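Local atomic coordinates of ORF10 (Moritella marina, PDB entry 6RIW), a protein that forms the ketosynthase-chain length factor didomain of a polyunsaturated fatty acid synthase, the part that probably extends acyl chains by decarboxylative condensation. Residues S123-S128 with M582-E587; N355-G360 with G405-E410. All blocks are in the same frame, centred on the assembly; numbering follows the deposited sequence.

Contact 1 (S123-S128 with M582-E587)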
# COMPACT_ATOMS: atom_id res chain seq x y z
N SER A 123 1.89 0.74 3.39
CA SER A 123 1.37 2.10 3.31
C SER A 123 1.58 2.85 4.61
O SER A 123 0.65 3.50 5.10
CB SER A 123 -0.12 2.07 2.95
OG SER A 123 -0.28 1.63 1.61
N PHE A 124 2.78 2.75 5.21
CA PHE A 124 3.10 3.39 6.49
C PHE A 124 4.03 4.58 6.29
O PHE A 124 4.79 4.62 5.33
CB PHE A 124 3.84 2.42 7.40
CG PHE A 124 3.00 1.31 7.99
CD1 PHE A 124 1.63 1.30 7.87
CD2 PHE A 124 3.63 0.29 8.68
CE1 PHE A 124 0.89 0.27 8.43
CE2 PHE A 124 2.91 -0.74 9.26
CZ PHE A 124 1.52 -0.74 9.13
N PRO A 125 4.05 5.52 7.24
CA PRO A 125 5.08 6.56 7.22
C PRO A 125 6.47 5.95 7.12
O PRO A 125 6.73 4.87 7.65
CB PRO A 125 4.90 7.28 8.56
CG PRO A 125 3.38 7.07 8.89
CD PRO A 125 3.08 5.68 8.33
N THR A 126 7.37 6.67 6.46
CA THR A 126 8.77 6.27 6.39
C THR A 126 9.62 7.26 7.17
O THR A 126 9.14 8.31 7.63
CB THR A 126 9.28 6.20 4.94
OG1 THR A 126 9.32 7.52 4.39
CG2 THR A 126 8.40 5.27 4.07
N LYS A 127 10.91 6.94 7.31
CA LYS A 127 11.77 7.86 8.04
C LYS A 127 11.86 9.21 7.32
O LYS A 127 11.95 10.25 7.99
CB LYS A 127 13.16 7.24 8.23
CG LYS A 127 13.13 5.93 9.02
CD LYS A 127 14.57 5.45 9.34
CE LYS A 127 15.30 5.05 8.04
NZ LYS A 127 14.70 3.85 7.33
N SER A 128 11.73 9.22 5.99
CA SER A 128 11.79 10.46 5.23
C SER A 128 10.44 11.17 5.16
O SER A 128 10.39 12.40 5.21
CB SER A 128 12.30 10.20 3.81
OG SER A 128 13.61 9.64 3.85
N MET A 582 -5.70 3.17 -3.52
CA MET A 582 -5.45 4.12 -2.44
C MET A 582 -3.98 4.47 -2.45
O MET A 582 -3.17 3.85 -3.14
CB MET A 582 -5.88 3.53 -1.08
CG MET A 582 -5.26 2.14 -0.80
SD MET A 582 -3.53 2.20 -0.21
CE MET A 582 -3.81 2.54 1.56
N GLY A 583 -3.65 5.53 -1.71
CA GLY A 583 -2.30 5.78 -1.25
C GLY A 583 -2.34 5.93 0.26
O GLY A 583 -3.41 5.80 0.88
N MET A 584 -1.18 6.19 0.86
CA MET A 584 -1.19 6.21 2.32
C MET A 584 -2.04 7.36 2.84
O MET A 584 -2.16 8.42 2.20
CB MET A 584 0.24 6.27 2.89
CG MET A 584 1.02 7.54 2.67
SD MET A 584 2.37 7.75 3.93
CE MET A 584 1.43 7.86 5.40
N GLU A 585 -2.70 7.12 3.96
CA GLU A 585 -3.35 8.19 4.71
C GLU A 585 -2.25 9.06 5.30
O GLU A 585 -1.56 8.63 6.24
CB GLU A 585 -4.23 7.60 5.80
CG GLU A 585 -4.89 8.65 6.72
CD GLU A 585 -5.59 9.75 5.93
OE1 GLU A 585 -6.75 9.53 5.50
OE2 GLU A 585 -4.99 10.85 5.76
N LEU A 586 -2.04 10.23 4.73
CA LEU A 586 -0.98 11.11 5.21
C LEU A 586 -1.20 11.56 6.65
O LEU A 586 -0.22 11.92 7.33
CB LEU A 586 -0.87 12.30 4.28
CG LEU A 586 -0.46 11.97 2.82
CD1 LEU A 586 -0.57 13.23 1.95
CD2 LEU A 586 0.96 11.40 2.75
N GLU A 587 -2.46 11.55 7.14
CA GLU A 587 -2.70 11.88 8.54
C GLU A 587 -2.09 10.87 9.51
O GLU A 587 -2.02 11.15 10.71
CB GLU A 587 -4.21 12.03 8.83
CG GLU A 587 -4.83 13.23 8.10
CD GLU A 587 -6.29 13.48 8.49
OE1 GLU A 587 -6.92 12.60 9.12
OE2 GLU A 587 -6.80 14.56 8.16
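Met584 reaches over the backbone of Ser123-Pro125 and supplies most of what joins the two loops. Met584 CB rests 3.6 Å from Ser123 O and 4.2 Å from Ser123 CB. CG stands between the backbone N and the carbonyl carbon of its own residue (chi1 68°), and the chain then runs on nearly extended to the sulfur. Met584 SD passes Phe124 O at 4.2 Å, a loose approach. A bend at the last torsion (chi3 -63°) turns the methyl to the proline, where Met584 CE lies 4.0 Å from both Pro125 N and Pro125 CD, with CG of the same ring scarcely farther. Met582 meets the Ser123 side chain: bent at chi2 and chi3, it brings Met582 CE to 3.6 Å from Ser123 OG, with SD next to the same hydroxyl. No hydrogen bond crosses between the segments, so the contact is one of thioether chains against backbone and small side chains; polar bonds that hold these loops go to other residues, such as Ser663. Glu585 OE2 accepts from Glu587 N at 3.0 Å through its anti lone pair. The two corresponding loops meet where ketosynthase and chain length factor domains join, consistent with the pseudo-dimer of thiolase-fold enzymes: strand 115-120 leads through Ser123-Ser128 into helix 129-148, and strand 576-581 through Met582-Glu587 into helix 589-595. Nearby, strands 189-193 and 659-663 pair antiparallel across the same interface. His589 touches both Pro125 and Met584, while Leu586 packs on Phe133 of helix 129-148 and on helix 699-706.

Contact 2 (N355-G360 with G405-E410); sequences NKPLLG and GYFTGE
At chi1 -171° the Tyr406 side chain swings away from its backbone N, and Lys356, extended beyond CG, lies obliquely over one face of the phenol ring. Lys356 CE stands 3.7 Å from the centroid of the Tyr406 ring in a CH-pi contact, and Lys356 NZ is 4.5 Å from the same point, 20° off the ring normal, a cation-pi interaction. From over the ring the ammonium also donates to Tyr406 O, 2.6 Å from Lys356 NZ, in the carbonyl plane on a lone pair. One residue thus offers the lysine both its ring face and its carbonyl. At the far end of the ring Tyr406 OH donates to Asn355 O at 2.8 Å, from 60° above the carbonyl plane and not along a lone pair. Asn355 itself is held through ND2, which donates to Val325 O and Pro322 O. Asn355-Gly360 ends in strand 358-360, which pairs in parallel with strand 327-329 in the ketosynthase half of this thiolase-like didomain; Gly405-Glu410 belongs to the long loop between strands 389-390 and 417-418. A phenylalanine in place of Tyr406 has no hydroxyl, and Asn355 O would probably lose its bond to this loop. The Phe407 ring lies alongside, its CD2 at the edge of the Tyr406 ring, and meets the apolar side chains: Pro357 CD, at the ring edge, is 3.8 Å from Phe407 CZ, and Leu359 CD1 is 3.6 Å from Phe407 CD1. Pro357 O, 3.5 Å from Phe407 CE1, is buried with no polar partner in the model. Met346 of helix 336-350 touches both Leu359 and Phe407, and Glu347 of that helix meets Tyr406.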
# COMPACT_ATOMS: atom_id res chain seq x y z
N ASN A 355 0.96 -37.47 3.35
CA ASN A 355 2.28 -36.89 3.15
C ASN A 355 2.67 -36.05 4.37
O ASN A 355 1.84 -35.39 4.98
CB ASN A 355 2.29 -36.05 1.87
CG ASN A 355 3.68 -35.55 1.51
OD1 ASN A 355 4.69 -36.06 2.00
ND2 ASN A 355 3.73 -34.54 0.65
N LYS A 356 3.95 -36.10 4.72
CA LYS A 356 4.48 -35.34 5.84
C LYS A 356 5.72 -34.61 5.36
O LYS A 356 6.85 -35.02 5.66
CB LYS A 356 4.81 -36.24 7.03
CG LYS A 356 3.60 -36.89 7.64
CD LYS A 356 3.96 -37.62 8.92
CE LYS A 356 2.73 -38.13 9.61
NZ LYS A 356 2.95 -38.20 11.07
N PRO A 357 5.55 -33.53 4.60
CA PRO A 357 6.72 -32.80 4.11
C PRO A 357 7.52 -32.21 5.26
O PRO A 357 7.00 -31.95 6.35
CB PRO A 357 6.12 -31.70 3.21
CG PRO A 357 4.72 -31.55 3.68
CD PRO A 357 4.28 -32.93 4.16
N LEU A 358 8.81 -32.00 5.00
CA LEU A 358 9.64 -31.23 5.91
C LEU A 358 9.12 -29.80 5.97
O LEU A 358 8.51 -29.31 5.02
CB LEU A 358 11.10 -31.25 5.45
CG LEU A 358 11.73 -32.65 5.45
CD1 LEU A 358 13.21 -32.59 5.17
CD2 LEU A 358 11.44 -33.34 6.79
N LEU A 359 9.37 -29.13 7.10
CA LEU A 359 8.84 -27.79 7.36
C LEU A 359 9.94 -26.89 7.89
O LEU A 359 10.86 -27.34 8.59
CB LEU A 359 7.70 -27.82 8.37
CG LEU A 359 6.57 -28.83 8.24
CD1 LEU A 359 5.74 -28.80 9.52
CD2 LEU A 359 5.70 -28.52 7.03
N GLY A 360 9.85 -25.59 7.58
CA GLY A 360 10.89 -24.68 8.02
C GLY A 360 10.42 -23.25 7.96
O GLY A 360 9.39 -22.95 7.35
N GLY A 405 -1.09 -34.55 16.40
CA GLY A 405 0.19 -35.21 16.36
C GLY A 405 0.67 -35.61 14.98
O GLY A 405 1.59 -36.42 14.87
N TYR A 406 0.06 -35.07 13.92
CA TYR A 406 0.43 -35.47 12.57
C TYR A 406 1.81 -34.94 12.20
O TYR A 406 2.66 -35.69 11.72
CB TYR A 406 -0.63 -34.98 11.57
CG TYR A 406 -0.45 -35.53 10.17
CD1 TYR A 406 -0.85 -36.83 9.85
CD2 TYR A 406 0.11 -34.75 9.17
CE1 TYR A 406 -0.69 -37.33 8.56
CE2 TYR A 406 0.28 -35.25 7.87
CZ TYR A 406 -0.13 -36.54 7.57
OH TYR A 406 0.02 -37.03 6.30
N PHE A 407 2.04 -33.64 12.39
CA PHE A 407 3.35 -33.02 12.22
C PHE A 407 4.03 -32.86 13.57
O PHE A 407 3.39 -32.42 14.54
CB PHE A 407 3.22 -31.64 11.56
CG PHE A 407 3.00 -31.69 10.08
CD1 PHE A 407 4.05 -31.99 9.22
CD2 PHE A 407 1.74 -31.45 9.54
CE1 PHE A 407 3.86 -32.03 7.85
CE2 PHE A 407 1.54 -31.50 8.16
CZ PHE A 407 2.60 -31.80 7.32
N THR A 408 5.31 -33.22 13.64
CA THR A 408 6.08 -33.03 14.87
C THR A 408 7.47 -32.55 14.48
O THR A 408 7.78 -32.36 13.30
CB THR A 408 6.19 -34.33 15.68
OG1 THR A 408 6.96 -35.29 14.94
CG2 THR A 408 4.82 -34.91 16.00
N GLY A 409 8.33 -32.40 15.49
CA GLY A 409 9.72 -32.04 15.26
C GLY A 409 10.46 -32.97 14.32
O GLY A 409 11.51 -32.59 13.79
N GLU A 410 9.95 -34.19 14.11
CA GLU A 410 10.57 -35.07 13.12
C GLU A 410 10.49 -34.49 11.71
O GLU A 410 11.30 -34.87 10.85
CB GLU A 410 9.91 -36.46 13.16
CG GLU A 410 10.47 -37.43 12.12
CD GLU A 410 10.50 -38.87 12.60
OE1 GLU A 410 11.62 -39.45 12.67
OE2 GLU A 410 9.42 -39.43 12.88

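How the contacts relate
Contact 1 lies in the middle of the didomain, its centre about 9 Å from the centre of the chain, whereas contact 2 sits near the periphery, its centre about 35 Å from that point. Their centres are 40 Å apart and their nearest atoms about 23 Å, so they do not touch. In sequence both segments of contact 2, 355-360 and 405-410, fall between the two of contact 1, 123-128 and 582-587. Contact 1 joins the two ketosynthase-like domains, whereas both segments of contact 2 belong to the first. Neither is part of the magnesium site, to which Met1 and Lys286 belong.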